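Local coordinates for probable oxidoreductase (Mycobacterium abscessus, PDB 4EYE), which probably catalyses a nicotinamide-dependent oxidoreduction, as do its quinone-oxidoreductase-like relatives in the medium-chain dehydrogenase family, at residues E161-L166 with M230-I235; L166-G171 with V187-N192; A175-A180 with K201-D206; G214-V219 with A243-A248. All blocks are in the same frame, centred on the assembly; numbering follows the deposited sequence.

Interaction 1 of 4, residues E161-L166 with M230-I235; sequences ETVLVL and MVVDPI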
loop_
_atom_site.group_PDB
_atom_site.type_symbol
_atom_site.label_atom_id
_atom_site.label_comp_id
_atom_site.label_asym_id
_atom_site.label_seq_id
_atom_site.Cartn_x
_atom_site.Cartn_y
_atom_site.Cartn_z
ATOM N N GLU A 161 -6.786 21.312 5.735
ATOM C CA GLU A 161 -5.425 21.530 5.206
ATOM C C GLU A 161 -5.331 21.101 3.755
ATOM O O GLU A 161 -6.196 20.391 3.258
ATOM C CB GLU A 161 -4.397 20.801 6.069
ATOM C CG GLU A 161 -4.256 21.390 7.476
ATOM C CD GLU A 161 -3.105 20.792 8.242
ATOM O OE1 GLU A 161 -3.059 19.542 8.425
ATOM O OE2 GLU A 161 -2.210 21.576 8.639
ATOM N N THR A 162 -4.278 21.551 3.061
ATOM C CA THR A 162 -4.055 21.140 1.709
ATOM C C THR A 162 -2.869 20.208 1.609
ATOM O O THR A 162 -1.778 20.545 2.112
ATOM C CB THR A 162 -3.810 22.343 0.787
ATOM O OG1 THR A 162 -4.970 23.140 0.788
ATOM C CG2 THR A 162 -3.519 21.860 -0.639
ATOM N N VAL A 163 -3.072 19.072 0.931
ATOM C CA VAL A 163 -2.056 18.038 0.798
ATOM C C VAL A 163 -1.669 17.891 -0.651
ATOM O O VAL A 163 -2.530 17.803 -1.527
ATOM C CB VAL A 163 -2.565 16.688 1.354
ATOM C CG1 VAL A 163 -1.499 15.570 1.221
ATOM C CG2 VAL A 163 -2.986 16.863 2.810
ATOM N N LEU A 164 -0.361 17.912 -0.902
ATOM C CA LEU A 164 0.187 17.621 -2.195
ATOM C C LEU A 164 0.578 16.147 -2.177
ATOM O O LEU A 164 1.415 15.747 -1.358
ATOM C CB LEU A 164 1.440 18.449 -2.497
ATOM C CG LEU A 164 2.209 18.100 -3.776
ATOM C CD1 LEU A 164 1.288 18.485 -4.922
ATOM C CD2 LEU A 164 3.574 18.808 -3.864
ATOM N N VAL A 165 0.024 15.385 -3.105
ATOM C CA VAL A 165 0.356 13.966 -3.237
ATOM C C VAL A 165 1.152 13.789 -4.526
ATOM O O VAL A 165 0.660 14.078 -5.611
ATOM C CB VAL A 165 -0.880 13.030 -3.245
ATOM C CG1 VAL A 165 -0.423 11.567 -3.410
ATOM C CG2 VAL A 165 -1.725 13.191 -1.962
ATOM N N LEU A 166 2.376 13.297 -4.386
ATOM C CA LEU A 166 3.245 12.982 -5.530
ATOM C C LEU A 166 3.082 11.498 -5.878
ATOM O O LEU A 166 2.552 10.701 -5.074
ATOM C CB LEU A 166 4.699 13.307 -5.171
ATOM C CG LEU A 166 5.007 14.808 -4.874
ATOM C CD1 LEU A 166 6.406 15.016 -4.334
ATOM C CD2 LEU A 166 4.896 15.602 -6.153
ATOM N N MET A 230 1.100 20.077 3.622
ATOM C CA MET A 230 1.711 18.772 3.679
ATOM C C MET A 230 1.982 18.234 2.301
ATOM O O MET A 230 1.193 18.412 1.376
ATOM C CB MET A 230 0.782 17.792 4.426
ATOM C CG MET A 230 1.369 16.385 4.600
ATOM S SD MET A 230 0.222 15.335 5.534
ATOM C CE MET A 230 0.222 16.196 7.111
ATOM N N VAL A 231 3.103 17.543 2.172
ATOM C CA VAL A 231 3.443 16.867 0.952
ATOM C C VAL A 231 3.594 15.392 1.292
ATOM O O VAL A 231 4.239 15.044 2.290
ATOM C CB VAL A 231 4.754 17.426 0.327
ATOM C CG1 VAL A 231 5.261 16.492 -0.758
ATOM C CG2 VAL A 231 4.579 18.854 -0.181
ATOM N N VAL A 232 3.015 14.518 0.468
ATOM C CA VAL A 232 3.271 13.077 0.530
ATOM C C VAL A 232 4.151 12.681 -0.633
ATOM O O VAL A 232 3.804 12.882 -1.811
ATOM C CB VAL A 232 1.967 12.258 0.545
ATOM C CG1 VAL A 232 2.269 10.739 0.462
ATOM C CG2 VAL A 232 1.165 12.590 1.814
ATOM N N ASP A 233 5.311 12.145 -0.309
ATOM C CA ASP A 233 6.306 11.808 -1.322
ATOM C C ASP A 233 6.714 10.343 -1.266
ATOM O O ASP A 233 7.528 9.975 -0.419
ATOM C CB ASP A 233 7.550 12.682 -1.137
ATOM C CG ASP A 233 8.604 12.401 -2.196
ATOM O OD1 ASP A 233 8.287 11.727 -3.214
ATOM O OD2 ASP A 233 9.755 12.841 -1.995
ATOM N N PRO A 234 6.119 9.495 -2.134
ATOM C CA PRO A 234 6.498 8.090 -2.217
ATOM C C PRO A 234 7.521 7.826 -3.327
ATOM O O PRO A 234 7.855 6.673 -3.580
ATOM C CB PRO A 234 5.169 7.402 -2.556
ATOM C CG PRO A 234 4.375 8.417 -3.284
ATOM C CD PRO A 234 5.019 9.779 -3.068
ATOM N N ILE A 235 8.026 8.884 -3.952
ATOM C CA ILE A 235 8.856 8.797 -5.156
ATOM C C ILE A 235 10.353 9.032 -4.863
ATOM O O ILE A 235 11.192 8.191 -5.221
ATOM C CB ILE A 235 8.339 9.798 -6.233
ATOM C CG1 ILE A 235 6.960 9.346 -6.765
ATOM C CG2 ILE A 235 9.334 9.984 -7.388
ATOM C CD1 ILE A 235 6.824 7.856 -7.109
#
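L164 meets strand 228-233 through both of its backbone polar atoms: its N donates to M230 O (2.8 Å) and its O accepts from V232 N (2.7 Å). L166 N continues the parallel ladder to V232 O (3.0 Å). These are the two central strands of the Rossmann sheet, a textbook case of neighbours from its two halves.

Packing is dense on both faces. L164 and V231 run side by side, L164 CD2 lying 3.8 Å from V231 CG2, because CG of L164 is anti to its backbone N (chi1 173°); T246 closes over this face. Opposite, V163 CG1 meets V232 CG2 obliquely at 4.0 Å, and Y151 and M147 of helix 143-154 cover the valines. The ends are looser. At the partly exposed T162, M230 N reaches T162 O over a longer and more bent path (3.3 Å, 145°). At the other end the ladder has stopped: just past the strand P234 CD sits 3.3 Å from L166 O, and D233, which ends the strand, accepts from I235 N through OD1 in an Asx turn. The hydrogen bonds across the contact are all backbone to backbone, and the side chains add a buried hydrocarbon layer on both faces.

Interaction 2 of 4, residues L166-G171 with V187-N192; sequences LGAAGG and VIAVVN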
loop_
_atom_site.group_PDB
_atom_site.type_symbol
_atom_site.label_atom_id
_atom_site.label_comp_id
_atom_site.label_asym_id
_atom_site.label_seq_id
_atom_site.Cartn_x
_atom_site.Cartn_y
_atom_site.Cartn_z
ATOM N N LEU A 166 2.376 13.297 -4.386
ATOM C CA LEU A 166 3.245 12.982 -5.530
ATOM C C LEU A 166 3.082 11.498 -5.878
ATOM O O LEU A 166 2.552 10.701 -5.074
ATOM C CB LEU A 166 4.699 13.307 -5.171
ATOM C CG LEU A 166 5.007 14.808 -4.874
ATOM C CD1 LEU A 166 6.406 15.016 -4.334
ATOM C CD2 LEU A 166 4.896 15.602 -6.153
ATOM N N GLY A 167 3.543 11.109 -7.069
ATOM C CA GLY A 167 3.379 9.698 -7.544
ATOM C C GLY A 167 1.929 9.220 -7.398
ATOM O O GLY A 167 1.650 8.108 -6.930
ATOM N N ALA A 168 1.010 10.116 -7.731
ATOM C CA ALA A 168 -0.346 10.086 -7.189
ATOM C C ALA A 168 -1.180 8.908 -7.696
ATOM O O ALA A 168 -2.065 8.481 -6.991
ATOM C CB ALA A 168 -1.049 11.392 -7.487
ATOM N N ALA A 169 -0.870 8.386 -8.881
ATOM C CA ALA A 169 -1.606 7.206 -9.447
ATOM C C ALA A 169 -1.120 5.823 -8.927
ATOM O O ALA A 169 -1.707 4.814 -9.240
ATOM C CB ALA A 169 -1.517 7.212 -10.992
ATOM N N GLY A 170 -0.008 5.786 -8.191
ATOM C CA GLY A 170 0.528 4.545 -7.698
ATOM C C GLY A 170 -0.281 4.081 -6.474
ATOM O O GLY A 170 -1.273 4.700 -6.104
ATOM N N GLY A 171 0.137 2.969 -5.871
ATOM C CA GLY A 171 -0.629 2.367 -4.760
ATOM C C GLY A 171 -0.700 3.294 -3.559
ATOM O O GLY A 171 -1.757 3.615 -3.046
ATOM N N VAL A 187 -6.811 18.061 -1.771
ATOM C CA VAL A 187 -5.744 17.302 -2.361
ATOM C C VAL A 187 -5.380 17.849 -3.739
ATOM O O VAL A 187 -6.212 17.933 -4.643
ATOM C CB VAL A 187 -6.081 15.781 -2.503
ATOM C CG1 VAL A 187 -4.962 15.073 -3.248
ATOM C CG2 VAL A 187 -6.279 15.110 -1.144
ATOM N N ILE A 188 -4.113 18.214 -3.875
ATOM C CA ILE A 188 -3.507 18.483 -5.168
ATOM C C ILE A 188 -2.641 17.267 -5.466
ATOM O O ILE A 188 -1.827 16.889 -4.618
ATOM C CB ILE A 188 -2.631 19.760 -5.136
ATOM C CG1 ILE A 188 -3.486 20.999 -4.849
ATOM C CG2 ILE A 188 -1.976 19.999 -6.497
ATOM C CD1 ILE A 188 -2.682 22.215 -4.417
ATOM N N ALA A 189 -2.835 16.658 -6.631
ATOM C CA ALA A 189 -2.082 15.496 -7.040
ATOM C C ALA A 189 -1.184 15.832 -8.216
ATOM O O ALA A 189 -1.624 16.518 -9.164
ATOM C CB ALA A 189 -3.043 14.395 -7.428
ATOM N N VAL A 190 0.060 15.366 -8.164
ATOM C CA VAL A 190 0.971 15.458 -9.314
ATOM C C VAL A 190 1.200 14.059 -9.862
ATOM O O VAL A 190 1.415 13.124 -9.082
ATOM C CB VAL A 190 2.306 16.086 -8.936
ATOM C CG1 VAL A 190 3.242 16.118 -10.152
ATOM C CG2 VAL A 190 2.065 17.515 -8.449
ATOM N N VAL A 191 1.070 13.909 -11.176
ATOM C CA VAL A 191 1.281 12.624 -11.828
ATOM C C VAL A 191 2.510 12.668 -12.736
ATOM O O VAL A 191 2.627 13.546 -13.579
ATOM C CB VAL A 191 0.059 12.179 -12.664
ATOM C CG1 VAL A 191 -1.153 11.892 -11.757
ATOM C CG2 VAL A 191 -0.275 13.182 -13.772
ATOM N N ASN A 192 3.431 11.724 -12.586
ATOM C CA ASN A 192 4.460 11.602 -13.604
ATOM C C ASN A 192 4.031 10.779 -14.827
ATOM O O ASN A 192 4.701 10.820 -15.855
ATOM C CB ASN A 192 5.824 11.189 -13.044
ATOM C CG ASN A 192 5.784 9.943 -12.218
ATOM O OD1 ASN A 192 5.735 8.834 -12.760
ATOM N ND2 ASN A 192 5.873 10.105 -10.888
#
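A168 N makes the one hydrogen bond across this contact, a weak one, to V190 O (3.3 Å, 153° at the hydrogen); A168 CB packs beside the same oxygen, 3.4 Å from V190 O. The bond carries on the pairing of the first two Rossmann strands into the turn that follows strand 162-165. That turn, rich in glycine, corresponds in position to the dinucleotide-binding loop of this fold, which in relatives probably passes the cofactor's phosphates. It is a type I turn from G167 to G170, closed by G170 N to G167 O (3.1 Å). Its first residue, G167, has a positive phi of 50°, a conformation glycine adopts easily.

Two apolar contacts lie on opposite faces of strand 186-191. On one, the A168 methyl CB rests against A189 CB at 3.6 Å, with V191 CG1 farther off. On the other, L166 starts away from the strand, but its chi2 of 172° sends CD1 onward and turns the other methyl, CD2, back to 3.8 Å from V190 CB, and the two side chains run alongside each other. At the more open end, N192 ND2 approaches G167 CA at 4.2 Å.

Helix 171-182 begins right after G170, its N-cap residue. Helix 197-203 places V200 against A169, A189 and V191, while strand 162-165 flanks the V190 side through L164.

Interaction 3 of 4, residues A175-A180 with K201-D206; sequences AAIQIA and KSVGAD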
loop_
_atom_site.group_PDB
_atom_site.type_symbol
_atom_site.label_atom_id
_atom_site.label_comp_id
_atom_site.label_asym_id
_atom_site.label_seq_id
_atom_site.Cartn_x
_atom_site.Cartn_y
_atom_site.Cartn_z
ATOM N N ALA A 175 -4.048 5.642 -2.049
ATOM C CA ALA A 175 -4.418 5.636 -0.651
ATOM C C ALA A 175 -4.244 7.030 -0.026
ATOM O O ALA A 175 -5.061 7.486 0.772
ATOM C CB ALA A 175 -3.616 4.574 0.127
ATOM N N ALA A 176 -3.191 7.707 -0.424
ATOM C CA ALA A 176 -2.868 9.053 0.145
ATOM C C ALA A 176 -3.958 10.064 -0.239
ATOM O O ALA A 176 -4.395 10.854 0.608
ATOM C CB ALA A 176 -1.494 9.502 -0.358
ATOM N N ILE A 177 -4.485 9.939 -1.463
ATOM C CA ILE A 177 -5.595 10.765 -1.905
ATOM C C ILE A 177 -6.884 10.444 -1.130
ATOM O O ILE A 177 -7.541 11.356 -0.607
ATOM C CB ILE A 177 -5.912 10.594 -3.420
ATOM C CG1 ILE A 177 -4.720 11.064 -4.267
ATOM C CG2 ILE A 177 -7.136 11.446 -3.842
ATOM C CD1 ILE A 177 -4.856 10.708 -5.730
ATOM N N GLN A 178 -7.280 9.172 -1.114
ATOM C CA GLN A 178 -8.603 8.833 -0.617
ATOM C C GLN A 178 -8.658 9.063 0.888
ATOM O O GLN A 178 -9.656 9.575 1.401
ATOM C CB GLN A 178 -8.954 7.373 -0.917
ATOM C CG GLN A 178 -9.160 7.056 -2.382
ATOM C CD GLN A 178 -9.835 5.720 -2.539
ATOM O OE1 GLN A 178 -9.325 4.686 -2.042
ATOM N NE2 GLN A 178 -10.987 5.713 -3.155
ATOM N N ILE A 179 -7.592 8.733 1.593
ATOM C CA ILE A 179 -7.569 8.969 3.015
ATOM C C ILE A 179 -7.565 10.479 3.378
ATOM O O ILE A 179 -8.229 10.886 4.326
ATOM C CB ILE A 179 -6.431 8.244 3.725
ATOM C CG1 ILE A 179 -6.621 6.720 3.571
ATOM C CG2 ILE A 179 -6.385 8.673 5.217
ATOM C CD1 ILE A 179 -5.483 5.845 4.039
ATOM N N ALA A 180 -6.789 11.269 2.660
ATOM C CA ALA A 180 -6.750 12.722 2.888
ATOM C C ALA A 180 -8.155 13.327 2.661
ATOM O O ALA A 180 -8.641 14.125 3.480
ATOM C CB ALA A 180 -5.725 13.383 1.965
ATOM N N LYS A 201 -8.032 12.022 -10.961
ATOM C CA LYS A 201 -9.219 12.839 -10.730
ATOM C C LYS A 201 -10.368 11.978 -10.177
ATOM O O LYS A 201 -11.014 12.358 -9.217
ATOM C CB LYS A 201 -9.635 13.577 -12.033
ATOM C CG LYS A 201 -10.599 14.712 -11.792
ATOM C CD LYS A 201 -10.014 15.885 -10.995
ATOM C CE LYS A 201 -11.105 16.909 -10.646
ATOM N NZ LYS A 201 -10.610 17.894 -9.624
ATOM N N SER A 202 -10.618 10.808 -10.768
ATOM C CA SER A 202 -11.724 9.965 -10.309
ATOM C C SER A 202 -11.529 9.471 -8.859
ATOM O O SER A 202 -12.496 9.172 -8.162
ATOM C CB SER A 202 -11.923 8.756 -11.230
ATOM O OG SER A 202 -10.942 7.738 -10.979
ATOM N N VAL A 203 -10.288 9.358 -8.402
ATOM C CA VAL A 203 -10.043 8.891 -7.031
ATOM C C VAL A 203 -10.380 9.997 -6.006
ATOM O O VAL A 203 -10.549 9.728 -4.800
ATOM C CB VAL A 203 -8.566 8.420 -6.889
ATOM C CG1 VAL A 203 -8.265 8.076 -5.450
ATOM C CG2 VAL A 203 -8.332 7.206 -7.785
ATOM N N GLY A 204 -10.442 11.235 -6.484
ATOM C CA GLY A 204 -10.894 12.376 -5.670
ATOM C C GLY A 204 -9.920 13.512 -5.454
ATOM O O GLY A 204 -10.163 14.355 -4.612
ATOM N N ALA A 205 -8.844 13.581 -6.220
ATOM C CA ALA A 205 -7.952 14.740 -6.202
ATOM C C ALA A 205 -8.741 15.976 -6.633
ATOM O O ALA A 205 -9.498 15.917 -7.599
ATOM C CB ALA A 205 -6.766 14.549 -7.137
ATOM N N ASP A 206 -8.549 17.080 -5.916
ATOM C CA ASP A 206 -9.221 18.330 -6.266
ATOM C C ASP A 206 -8.581 19.008 -7.488
ATOM O O ASP A 206 -9.262 19.584 -8.308
ATOM C CB ASP A 206 -9.220 19.267 -5.058
ATOM C CG ASP A 206 -9.949 18.678 -3.876
ATOM O OD1 ASP A 206 -11.194 18.643 -3.915
ATOM O OD2 ASP A 206 -9.296 18.235 -2.902
HETATM O O HOH W 1 -12.679 7.504 -4.435
#
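Q178 and V203 cross at about a right angle, the glutamine stem passing over one valine methyl: Q178 CG is 3.4 Å from V203 CG1, a tight apolar contact. V203 presents that methyl because CG1 is anti to the backbone N (chi1 174°). V203 CG1 also meets I177 CG2 at 3.9 Å, so one branch of V203 bridges two successive residues of helix 171-182. I177 in turn directs CG2 past the valine onto bare backbone, where I177 CG2 lies 3.8 Å from G204 C and 3.6 Å from A205 N.

What opens this backbone to the isoleucine is the ending of helix 197-203. G204 adopts a positive phi of 120° in a Schellman motif, a standard device for turning the chain out of a helix, and a backbone shape in which a side chain would press on the preceding carbonyl.

Above the apolar crossing the amide of Q178 is well occupied. Q178 NE2 donates to a water at 2.8 Å, and that water oxygen donates to V203 O at 3.1 Å. NE2 is also bonded to R310 O, while OE1 pairs with the Y144 hydroxyl. Helices 171-182 and 197-203 therefore join by hydrocarbon, with no direct hydrogen bond between the two segments. Their polar link passes through water, which serves V203 O, and Q178, gripped at both ends of its amide, links helix 171-182 to Y144 of helix 143-154 and to the loop at R310.

Interaction 4 of 4, residues G214-V219 with A243-A248; sequences GWAKAV and AVRTLA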
loop_
_atom_site.group_PDB
_atom_site.type_symbol
_atom_site.label_atom_id
_atom_site.label_comp_id
_atom_site.label_asym_id
_atom_site.label_seq_id
_atom_site.Cartn_x
_atom_site.Cartn_y
_atom_site.Cartn_z
ATOM N N GLY A 214 8.356 23.554 -14.107
ATOM C CA GLY A 214 7.543 24.570 -13.432
ATOM C C GLY A 214 6.394 24.047 -12.556
ATOM O O GLY A 214 5.587 24.833 -12.063
ATOM N N TRP A 215 6.297 22.743 -12.359
ATOM C CA TRP A 215 5.144 22.185 -11.592
ATOM C C TRP A 215 5.093 22.716 -10.176
ATOM O O TRP A 215 4.006 22.964 -9.648
ATOM C CB TRP A 215 5.147 20.662 -11.621
ATOM C CG TRP A 215 6.258 20.030 -10.835
ATOM C CD1 TRP A 215 7.518 19.663 -11.274
ATOM C CD2 TRP A 215 6.238 19.667 -9.410
ATOM N NE1 TRP A 215 8.254 19.122 -10.245
ATOM C CE2 TRP A 215 7.533 19.085 -9.112
ATOM C CE3 TRP A 215 5.308 19.775 -8.400
ATOM C CZ2 TRP A 215 7.859 18.629 -7.839
ATOM C CZ3 TRP A 215 5.642 19.311 -7.127
ATOM C CH2 TRP A 215 6.885 18.771 -6.848
ATOM N N ALA A 216 6.262 22.902 -9.551
ATOM C CA ALA A 216 6.306 23.416 -8.164
ATOM C C ALA A 216 5.673 24.773 -8.087
ATOM O O ALA A 216 4.917 25.057 -7.153
ATOM C CB ALA A 216 7.715 23.442 -7.599
ATOM N N LYS A 217 5.958 25.620 -9.076
ATOM C CA LYS A 217 5.360 26.956 -9.138
ATOM C C LYS A 217 3.867 26.848 -9.386
ATOM O O LYS A 217 3.089 27.596 -8.795
ATOM C CB LYS A 217 6.056 27.864 -10.191
ATOM N N ALA A 218 3.443 25.914 -10.230
ATOM C CA ALA A 218 1.996 25.710 -10.444
ATOM C C ALA A 218 1.278 25.227 -9.150
ATOM O O ALA A 218 0.152 25.638 -8.861
ATOM C CB ALA A 218 1.760 24.722 -11.568
ATOM N N VAL A 219 1.922 24.359 -8.374
ATOM C CA VAL A 219 1.331 23.932 -7.098
ATOM C C VAL A 219 1.112 25.164 -6.224
ATOM O O VAL A 219 0.021 25.373 -5.699
ATOM C CB VAL A 219 2.181 22.861 -6.365
ATOM C CG1 VAL A 219 1.696 22.643 -4.932
ATOM C CG2 VAL A 219 2.119 21.555 -7.133
ATOM N N ALA A 243 9.756 19.619 -4.413
ATOM C CA ALA A 243 8.644 19.362 -3.494
ATOM C C ALA A 243 8.701 20.306 -2.308
ATOM O O ALA A 243 7.707 20.884 -1.944
ATOM C CB ALA A 243 8.670 17.931 -2.998
ATOM N N VAL A 244 9.878 20.417 -1.707
ATOM C CA VAL A 244 10.094 21.299 -0.570
ATOM C C VAL A 244 9.654 22.715 -0.899
ATOM O O VAL A 244 8.993 23.364 -0.085
ATOM C CB VAL A 244 11.570 21.232 -0.114
ATOM C CG1 VAL A 244 11.852 22.197 1.036
ATOM C CG2 VAL A 244 11.911 19.816 0.310
ATOM N N ARG A 245 9.938 23.168 -2.119
ATOM C CA ARG A 245 9.552 24.511 -2.571
ATOM C C ARG A 245 8.059 24.780 -2.542
ATOM O O ARG A 245 7.631 25.940 -2.537
ATOM C CB ARG A 245 10.066 24.793 -4.009
ATOM C CG ARG A 245 11.418 25.505 -4.071
ATOM C CD ARG A 245 12.101 25.435 -5.444
ATOM N NE ARG A 245 11.465 26.258 -6.466
ATOM C CZ ARG A 245 10.870 25.798 -7.571
ATOM N NH1 ARG A 245 10.335 26.664 -8.431
ATOM N NH2 ARG A 245 10.816 24.491 -7.845
ATOM N N THR A 246 7.242 23.726 -2.560
ATOM C CA THR A 246 5.792 23.949 -2.551
ATOM C C THR A 246 5.244 24.174 -1.126
ATOM O O THR A 246 4.065 24.458 -0.957
ATOM C CB THR A 246 5.037 22.769 -3.233
ATOM O OG1 THR A 246 5.124 21.607 -2.412
ATOM C CG2 THR A 246 5.620 22.461 -4.641
ATOM N N LEU A 247 6.086 24.037 -0.110
ATOM C CA LEU A 247 5.582 23.964 1.274
ATOM C C LEU A 247 5.260 25.324 1.862
ATOM O O LEU A 247 6.004 26.290 1.658
ATOM C CB LEU A 247 6.591 23.279 2.178
ATOM C CG LEU A 247 6.663 21.770 2.057
ATOM C CD1 LEU A 247 7.926 21.305 2.787
ATOM C CD2 LEU A 247 5.401 21.122 2.621
ATOM N N ALA A 248 4.148 25.392 2.589
ATOM C CA ALA A 248 3.808 26.580 3.363
ATOM C C ALA A 248 4.759 26.688 4.524
ATOM O O ALA A 248 5.514 25.739 4.839
ATOM C CB ALA A 248 2.385 26.490 3.882
#
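Two helices that flank strand 228-233 in sequence, 215-222 leading into it and 240-245 leading out, belong to successive beta-alpha-beta units of the Rossmann fold, and here the first residues of one meet the end of the other. T246 is the wedge between them. T246 CG2 comes to 3.8 Å from A216 CB and 4.0 Å from W215 CZ3, while V219 CG1 lies 3.8 Å from T246 CB.

T246 is fixed by its own chain. With chi1 at 70°, T246 OG1 turns back to donate to A243 O at 2.7 Å, in the carbonyl plane, and T246 N donates to the same A243 O at 2.9 Å. A243 O thus takes both donors; the OG1 bond fixes the side-chain rotation and turns the CG2 methyl to helix 215-222. The indole of W215 crosses the threonine at about a right angle, and its far corner, W215 CH2, reaches A243 CA at 3.8 Å. Near the solvent edge, R245 NH2 passes A216 CB at 3.3 Å; the arginine's charge is paired with D242, and the side chain also touches a crystal neighbour.

Beneath lies the sheet: T246 touches L164, V228 and V231, V219 rests on L164 and V228, and W215 covers L164 and L166. A243 spans from L166 to L253 of strand 251-255, so the helix pair roofs three adjacent strands.

Overall arrangement
From the N terminus, strand 162-165 is the first strand of the parallel sheet, and interaction 1 closes the longest loop of the four by joining it to strand 228-233. Nested inside that loop are interactions 2 and 3, which cross each other: interaction 2 ties the glycine-rich turn to strand 186-191, and interaction 3 sets helix 171-182 against the end of helix 197-203. Interactions 1 and 2 share L166. Interaction 4 opens after 2 and 3 have closed, and crosses interaction 1, since its two segments lie before and after strand 228-233. It packs on interactions 1 and 2 but stays about 11 Å from interaction 3 at the nearest atoms. The four join the glycine-rich turn, three strands of the sheet and helices from both of its faces.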